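Local coordinates for protein beta sliding clamp (PDB 2AWA) that forms a ring-shaped head-to-tail homodimer around DNA and probably tethers DNA polymerases and other replication proteins to it, giving them processivity, at residues 158-163 with 352-357; 278-283 with 356-361; 311-316 with 325-330. All coordinates share one frame; numbering follows the deposited sequence.

Interaction 1. Residues 158-163 with 352-357; sequences INETAF and ALNSEK
Glu160, on helix 151-161, comes closest to Ala352 in the loop that follows helix 343-351, their CA atoms 5.3 Å apart. The approach joins the central and C-terminal domains of one subunit in the DNA-encircling ring, and it is a worked example of a domain junction in which a small apolar touch is flanked by polar side chains. The apolar part is the Ala352 methyl. Its CB sits against the Phe163 ring at CE2, 3.7 Å away, and meets CZ a little farther off. The ring is brought there by its first torsion (chi1 73°), which sets CG between the backbone N and the carbonyl carbon. Asn159 O of the helical backbone also lies near the methyl, at 4.1 Å from Ala352 CB. Glu160 runs past this patch, its CG 3.8 Å from Ala352 O, and its chain continues extended beyond that carbon. Its side chain crosses that of Asn354 at about a right angle, with Glu160 OE2 and Asn354 ND2 3.8 Å apart, too far for a hydrogen bond. The carboxylate is instead held by its other oxygen, in a salt bridge to Lys200 on strand 196-203. That lysine probably offsets the closeness of Glu378, whose carboxylate lies near Glu160 OE2. Ser198, on the same strand as Lys200, binds the Glu160 carbonyl through its hydroxyl, so both ends of the glutamate are tied to the central domain. Within the helical segment, Ile158 O accepts from both Thr161 N and Ala162 N. Farther along the loop, where strand 357-362 begins, Ser355 OG donates to Lys357 O over 2.7 Å, tilted 22° from the plane of that carbonyl.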
# COMPACT_ATOMS: atom_id res chain seq x y z
N ILE B 158 22.30 11.60 4.41
CA ILE B 158 21.25 10.94 5.14
C ILE B 158 21.05 9.54 4.61
O ILE B 158 21.05 8.61 5.39
CB ILE B 158 19.95 11.75 5.14
CG1 ILE B 158 20.15 13.04 5.94
CG2 ILE B 158 18.84 10.97 5.77
CD1 ILE B 158 19.11 14.12 5.68
N ASN B 159 20.93 9.36 3.30
CA ASN B 159 20.73 8.00 2.76
C ASN B 159 21.93 7.08 2.95
O ASN B 159 21.77 5.85 3.04
CB ASN B 159 20.36 8.05 1.28
CG ASN B 159 18.91 8.31 1.08
OD1 ASN B 159 18.06 7.73 1.77
ND2 ASN B 159 18.60 9.21 0.15
N GLU B 160 23.12 7.68 3.00
CA GLU B 160 24.31 6.90 3.26
C GLU B 160 24.56 6.53 4.75
O GLU B 160 25.33 5.62 5.01
CB GLU B 160 25.52 7.58 2.67
CG GLU B 160 25.54 7.43 1.15
CD GLU B 160 26.59 8.31 0.47
OE1 GLU B 160 27.10 9.26 1.13
OE2 GLU B 160 26.88 8.04 -0.73
N THR B 161 23.90 7.16 5.71
CA THR B 161 24.24 6.92 7.13
C THR B 161 23.10 6.58 8.11
O THR B 161 23.27 5.73 8.97
CB THR B 161 25.07 8.10 7.70
OG1 THR B 161 24.28 9.28 7.70
CG2 THR B 161 26.28 8.35 6.86
N ALA B 162 21.96 7.24 7.99
CA ALA B 162 20.88 7.10 9.00
C ALA B 162 20.35 5.66 9.23
O ALA B 162 19.86 5.33 10.30
CB ALA B 162 19.75 8.01 8.63
N PHE B 163 20.43 4.80 8.23
CA PHE B 163 19.96 3.43 8.42
C PHE B 163 20.85 2.62 9.42
O PHE B 163 20.42 1.60 9.97
CB PHE B 163 19.91 2.73 7.06
CG PHE B 163 21.23 2.42 6.53
CD1 PHE B 163 21.88 1.26 6.93
CD2 PHE B 163 21.90 3.32 5.74
CE1 PHE B 163 23.15 0.99 6.50
CE2 PHE B 163 23.16 3.07 5.31
CZ PHE B 163 23.79 1.91 5.68
N ALA B 352 22.81 1.23 0.15
CA ALA B 352 23.32 2.58 0.39
C ALA B 352 24.31 3.05 -0.66
O ALA B 352 24.58 4.24 -0.74
CB ALA B 352 23.96 2.67 1.77
N LEU B 353 24.85 2.15 -1.46
CA LEU B 353 25.86 2.53 -2.45
C LEU B 353 25.21 3.04 -3.72
O LEU B 353 24.12 2.57 -4.09
CB LEU B 353 26.78 1.36 -2.78
CG LEU B 353 27.48 0.71 -1.58
CD1 LEU B 353 27.93 -0.69 -1.96
CD2 LEU B 353 28.63 1.55 -1.10
N ASN B 354 25.86 4.01 -4.37
CA ASN B 354 25.46 4.46 -5.70
C ASN B 354 26.36 3.91 -6.82
O ASN B 354 26.20 4.27 -7.97
CB ASN B 354 25.43 6.00 -5.74
CG ASN B 354 24.41 6.60 -4.75
OD1 ASN B 354 23.25 6.17 -4.69
ND2 ASN B 354 24.85 7.61 -3.97
N SER B 355 27.30 3.02 -6.48
CA SER B 355 28.28 2.51 -7.45
C SER B 355 27.94 1.14 -8.01
O SER B 355 27.25 0.35 -7.38
CB SER B 355 29.66 2.46 -6.82
OG SER B 355 29.72 1.52 -5.78
N GLU B 356 28.48 0.87 -9.19
CA GLU B 356 28.30 -0.43 -9.84
C GLU B 356 28.94 -1.56 -9.04
O GLU B 356 28.43 -2.67 -9.02
CB GLU B 356 28.89 -0.40 -11.25
CG GLU B 356 28.58 -1.64 -12.07
CD GLU B 356 29.21 -1.65 -13.46
OE1 GLU B 356 29.45 -0.57 -14.04
OE2 GLU B 356 29.47 -2.76 -13.98
N LYS B 357 30.05 -1.28 -8.38
CA LYS B 357 30.85 -2.31 -7.76
C LYS B 357 31.18 -1.96 -6.33
O LYS B 357 31.11 -0.80 -5.94
CB LYS B 357 32.14 -2.55 -8.55
CG LYS B 357 32.07 -3.72 -9.53
CD LYS B 357 33.30 -3.78 -10.48
CE LYS B 357 32.98 -3.22 -11.88
NZ LYS B 357 34.07 -3.48 -12.87

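Interaction 2. Residues 278-283 with 356-361; sequences FNVVNL and EKVTIS
Phe278 and Val358 form an antiparallel hydrogen-bonded pair, each N donating to the other's O over 2.8 Å, and the neighbouring Asn279 and Lys357 form a non-hydrogen-bonded pair with CA atoms 4.6 Å apart. The pairing runs on as the first segment turns into helix: Val280 N reaches Glu356 O in a nearly straight bond (177° at the hydrogen), and the same oxygen accepts a hydrogen bond from a water, which in turn accepts one from Val281 N. Asn279 is the N-cap. With CG anti to the backbone N (chi1 177°), its OD1 receives Asn282 N at 2.9 Å, in the plane of the amide carbonyl. On the sheet face of Phe278 and Val358 the contact is apolar. Val280 CG2 lies over the Lys357 carbonyl carbon and touches Val358 CB. Leu283 CD2 sits 3.4 Å above one face of the Phe278 ring, toward its rim, and meets Ile360 CD1 tip to tip at 3.9 Å; Ile360 CD1 also touches Phe278 CD2. Leu350 of helix 343-351 joins Val280, Leu283 and Val358. Strand 274-279 leading into helix 280-294, followed by strands 302-307, 310-317 and 321-327, starts the beta-alpha-beta-beta-beta unit that builds the domains of these DNA-encircling rings.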
# COMPACT_ATOMS: atom_id res chain seq x y z
N PHE B 278 32.81 -7.04 -5.80
CA PHE B 278 31.55 -7.60 -6.25
C PHE B 278 30.79 -6.61 -7.07
O PHE B 278 30.93 -5.40 -6.88
CB PHE B 278 30.66 -7.89 -5.06
CG PHE B 278 31.01 -9.11 -4.29
CD1 PHE B 278 30.59 -10.37 -4.71
CD2 PHE B 278 31.65 -8.99 -3.04
CE1 PHE B 278 30.85 -11.52 -3.93
CE2 PHE B 278 31.91 -10.12 -2.27
CZ PHE B 278 31.53 -11.38 -2.72
N ASN B 279 29.95 -7.13 -7.96
CA ASN B 279 28.87 -6.35 -8.54
C ASN B 279 27.78 -6.15 -7.45
O ASN B 279 27.27 -7.14 -6.86
CB ASN B 279 28.29 -7.06 -9.77
CG ASN B 279 27.12 -6.31 -10.37
OD1 ASN B 279 25.98 -6.51 -9.96
ND2 ASN B 279 27.39 -5.42 -11.32
N VAL B 280 27.43 -4.89 -7.21
CA VAL B 280 26.60 -4.51 -6.07
C VAL B 280 25.24 -5.16 -6.17
O VAL B 280 24.77 -5.80 -5.22
CB VAL B 280 26.45 -2.97 -5.97
CG1 VAL B 280 25.38 -2.57 -4.95
CG2 VAL B 280 27.78 -2.34 -5.61
N VAL B 281 24.63 -5.00 -7.34
CA VAL B 281 23.29 -5.52 -7.57
C VAL B 281 23.26 -7.03 -7.42
O VAL B 281 22.40 -7.56 -6.72
CB VAL B 281 22.73 -5.12 -8.94
CG1 VAL B 281 21.42 -5.80 -9.19
CG2 VAL B 281 22.53 -3.59 -9.00
N ASN B 282 24.19 -7.72 -8.06
CA ASN B 282 24.23 -9.18 -8.02
C ASN B 282 24.41 -9.68 -6.63
O ASN B 282 23.79 -10.64 -6.24
CB ASN B 282 25.35 -9.74 -8.89
CG ASN B 282 25.08 -9.58 -10.35
OD1 ASN B 282 24.00 -9.12 -10.76
ND2 ASN B 282 26.07 -9.94 -11.18
N LEU B 283 25.28 -9.03 -5.86
CA LEU B 283 25.46 -9.42 -4.48
C LEU B 283 24.17 -9.18 -3.70
O LEU B 283 23.73 -10.05 -2.97
CB LEU B 283 26.66 -8.70 -3.87
CG LEU B 283 27.03 -9.10 -2.44
CD1 LEU B 283 27.09 -10.64 -2.20
CD2 LEU B 283 28.32 -8.44 -2.09
N GLU B 356 28.48 0.87 -9.19
CA GLU B 356 28.30 -0.43 -9.84
C GLU B 356 28.94 -1.56 -9.04
O GLU B 356 28.43 -2.67 -9.02
CB GLU B 356 28.89 -0.40 -11.25
CG GLU B 356 28.58 -1.64 -12.07
CD GLU B 356 29.21 -1.65 -13.46
OE1 GLU B 356 29.45 -0.57 -14.04
OE2 GLU B 356 29.47 -2.76 -13.98
N LYS B 357 30.05 -1.28 -8.38
CA LYS B 357 30.85 -2.31 -7.76
C LYS B 357 31.18 -1.96 -6.33
O LYS B 357 31.11 -0.80 -5.94
CB LYS B 357 32.14 -2.55 -8.55
CG LYS B 357 32.07 -3.72 -9.53
CD LYS B 357 33.30 -3.78 -10.48
CE LYS B 357 32.98 -3.22 -11.88
NZ LYS B 357 34.07 -3.48 -12.87
N VAL B 358 31.49 -3.00 -5.54
CA VAL B 358 31.78 -2.84 -4.12
C VAL B 358 32.98 -3.67 -3.73
O VAL B 358 33.07 -4.86 -4.06
CB VAL B 358 30.56 -3.20 -3.22
CG1 VAL B 358 30.15 -4.67 -3.38
CG2 VAL B 358 30.85 -2.90 -1.75
N THR B 359 33.92 -3.05 -3.04
CA THR B 359 35.04 -3.79 -2.48
C THR B 359 34.82 -4.04 -1.00
O THR B 359 34.72 -3.11 -0.23
CB THR B 359 36.32 -3.05 -2.69
OG1 THR B 359 36.57 -3.02 -4.10
CG2 THR B 359 37.46 -3.77 -2.00
N ILE B 360 34.77 -5.32 -0.63
CA ILE B 360 34.66 -5.73 0.77
C ILE B 360 35.97 -6.33 1.26
O ILE B 360 36.53 -7.19 0.61
CB ILE B 360 33.55 -6.79 0.96
CG1 ILE B 360 32.25 -6.34 0.29
CG2 ILE B 360 33.31 -7.04 2.44
CD1 ILE B 360 31.11 -7.38 0.39
N SER B 361 36.43 -5.89 2.41
CA SER B 361 37.73 -6.29 2.93
C SER B 361 37.59 -6.90 4.31
O SER B 361 36.86 -6.37 5.15
CB SER B 361 38.66 -5.09 2.97
OG SER B 361 38.67 -4.44 1.73
O HOH W 1 25.69 -3.05 -9.39

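Interaction 3. Residues 311-316 with 325-330; sequences VSAHVH and EEIDTD
The flat groups that meet directly between Ala313 and Glu325 are peptide units: Ala313 N donates to Glu325 O over 2.8 Å and Glu325 N to Ala313 O over 2.9 Å, each donor lying in the plane of the carbonyl it approaches. This antiparallel pair belongs to the hairpin of strands 310-317 and 321-327, whose short segments run at 147° to each other. A third bond, Ile327 N to Val311 O, is less regular, its donor tilted 31° from the carbonyl plane. One face of the hairpin carries Val311, Ala313, Glu325 and Ile327. On it, Ala313 CB meets Ile327 CD1 at 3.9 Å. Past the strand pairing, Val311 CG2 touches Thr329 CG2 at 3.8 Å, a methyl that Thr329 turns anti to its own carbonyl carbon. The face of Ser312 and Glu326 is more polar. Glu326 CG, anti to the backbone N (chi1 -179°), lies 3.6 Å from Val311 O, while the imidazole of His314 shares a hydrogen bond between its NE2 and Ser312 OG, 2.9 Å apart, within one strand. The Glu325 carboxylate leads away from this contact. Its OE1 pairs with Arg289 and is also bonded to Ser123 of the second subunit, and its OE2 accepts from Ser286; three partners thus fix the rotation of a buried charge that Arg289 would help to stabilise. Glu325 also pairs in antiparallel fashion with a strand of the second subunit, which carries the sheet across the interface of the head-to-tail dimer. Within the subunit, strand 302-307 flanks strand 310-317, Phe278 of strand 274-279 packs on Val311, Ile327 and Thr329, and helix 280-294 meets Ile327 through Ser286 and Met287.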
# COMPACT_ATOMS: atom_id res chain seq x y z
N VAL B 311 33.71 -18.02 -4.36
CA VAL B 311 32.96 -17.43 -3.27
C VAL B 311 31.58 -18.05 -3.31
O VAL B 311 30.96 -18.15 -4.38
CB VAL B 311 32.85 -15.90 -3.45
CG1 VAL B 311 31.92 -15.31 -2.43
CG2 VAL B 311 34.23 -15.26 -3.39
N SER B 312 31.09 -18.49 -2.15
CA SER B 312 29.79 -19.14 -2.12
C SER B 312 29.05 -18.80 -0.85
O SER B 312 29.68 -18.54 0.18
CB SER B 312 29.94 -20.63 -2.25
OG SER B 312 30.84 -21.08 -1.29
N ALA B 313 27.72 -18.78 -0.94
CA ALA B 313 26.83 -18.48 0.19
C ALA B 313 26.04 -19.72 0.59
O ALA B 313 25.51 -20.46 -0.27
CB ALA B 313 25.88 -17.37 -0.17
N HIS B 314 25.93 -19.91 1.91
CA HIS B 314 25.25 -21.05 2.49
C HIS B 314 24.38 -20.67 3.67
O HIS B 314 24.81 -19.96 4.58
CB HIS B 314 26.26 -22.10 2.92
CG HIS B 314 27.30 -22.39 1.88
ND1 HIS B 314 27.28 -23.51 1.09
CD2 HIS B 314 28.41 -21.69 1.51
CE1 HIS B 314 28.32 -23.50 0.28
NE2 HIS B 314 29.01 -22.40 0.50
N VAL B 315 23.14 -21.16 3.63
CA VAL B 315 22.21 -21.03 4.72
C VAL B 315 21.62 -22.40 4.96
O VAL B 315 21.24 -23.08 4.01
CB VAL B 315 21.04 -20.06 4.37
CG1 VAL B 315 20.02 -20.01 5.52
CG2 VAL B 315 21.58 -18.64 4.03
N HIS B 316 21.56 -22.80 6.21
CA HIS B 316 20.86 -24.01 6.56
C HIS B 316 19.80 -23.72 7.59
O HIS B 316 20.12 -23.48 8.74
CB HIS B 316 21.81 -25.06 7.12
CG HIS B 316 21.12 -26.35 7.43
ND1 HIS B 316 20.55 -26.61 8.66
CD2 HIS B 316 20.89 -27.43 6.66
CE1 HIS B 316 20.02 -27.82 8.64
NE2 HIS B 316 20.22 -28.34 7.44
N GLU B 325 24.76 -21.23 -2.92
CA GLU B 325 24.87 -20.41 -4.11
C GLU B 325 26.30 -19.95 -4.38
O GLU B 325 26.95 -19.44 -3.50
CB GLU B 325 23.95 -19.21 -4.01
CG GLU B 325 24.03 -18.30 -5.23
CD GLU B 325 22.97 -17.23 -5.28
OE1 GLU B 325 21.87 -17.43 -4.71
OE2 GLU B 325 23.24 -16.17 -5.90
N GLU B 326 26.78 -20.14 -5.60
CA GLU B 326 28.06 -19.57 -5.99
C GLU B 326 27.82 -18.16 -6.48
O GLU B 326 26.96 -17.94 -7.31
CB GLU B 326 28.75 -20.38 -7.10
CG GLU B 326 30.10 -19.75 -7.45
CD GLU B 326 30.86 -20.47 -8.55
OE1 GLU B 326 30.60 -21.68 -8.77
OE2 GLU B 326 31.73 -19.80 -9.17
N ILE B 327 28.60 -17.23 -5.96
CA ILE B 327 28.51 -15.83 -6.33
C ILE B 327 29.70 -15.46 -7.22
O ILE B 327 30.85 -15.70 -6.88
CB ILE B 327 28.49 -14.95 -5.07
CG1 ILE B 327 27.31 -15.38 -4.17
CG2 ILE B 327 28.40 -13.49 -5.45
CD1 ILE B 327 27.35 -14.87 -2.74
N ASP B 328 29.39 -14.87 -8.38
CA ASP B 328 30.38 -14.40 -9.33
C ASP B 328 31.04 -13.12 -8.82
O ASP B 328 30.38 -12.28 -8.17
CB ASP B 328 29.76 -14.21 -10.72
CG ASP B 328 29.55 -15.54 -11.47
N THR B 329 32.34 -12.98 -9.08
CA THR B 329 33.13 -11.86 -8.54
C THR B 329 34.05 -11.24 -9.59
O THR B 329 34.56 -11.94 -10.46
CB THR B 329 33.98 -12.30 -7.33
OG1 THR B 329 35.02 -13.16 -7.77
CG2 THR B 329 33.16 -13.05 -6.34
N ASP B 330 34.25 -9.94 -9.50
CA ASP B 330 35.23 -9.23 -10.31
C ASP B 330 36.63 -9.69 -9.90
O ASP B 330 37.47 -9.94 -10.75
CB ASP B 330 35.06 -7.70 -10.16
CG ASP B 330 36.06 -6.90 -11.00
OD1 ASP B 330 36.13 -7.12 -12.23
OD2 ASP B 330 36.78 -6.03 -10.44

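How the interactions relate
Interaction 1 joins the central and C-terminal domains; interactions 2 and 3 lie wholly in the C-terminal domain. The centre of interaction 2 is about 12 Å from that of interaction 1 and about 13 Å from that of interaction 3. Interactions 1 and 2 share Glu356 and Lys357, and the Phe278 ring bridges interactions 2 and 3, its CE1 3.5 Å from Ile327 CG2. Strands 274-279 and 357-362 of interaction 2 are neighbours in one antiparallel sheet; the hairpin of interaction 3, nested along the chain inside both other loops, belongs to another, with strands 302-307 and 337-341. Neighbouring contacts touch, so the three mark out a route from the domain junction to the dimer interface.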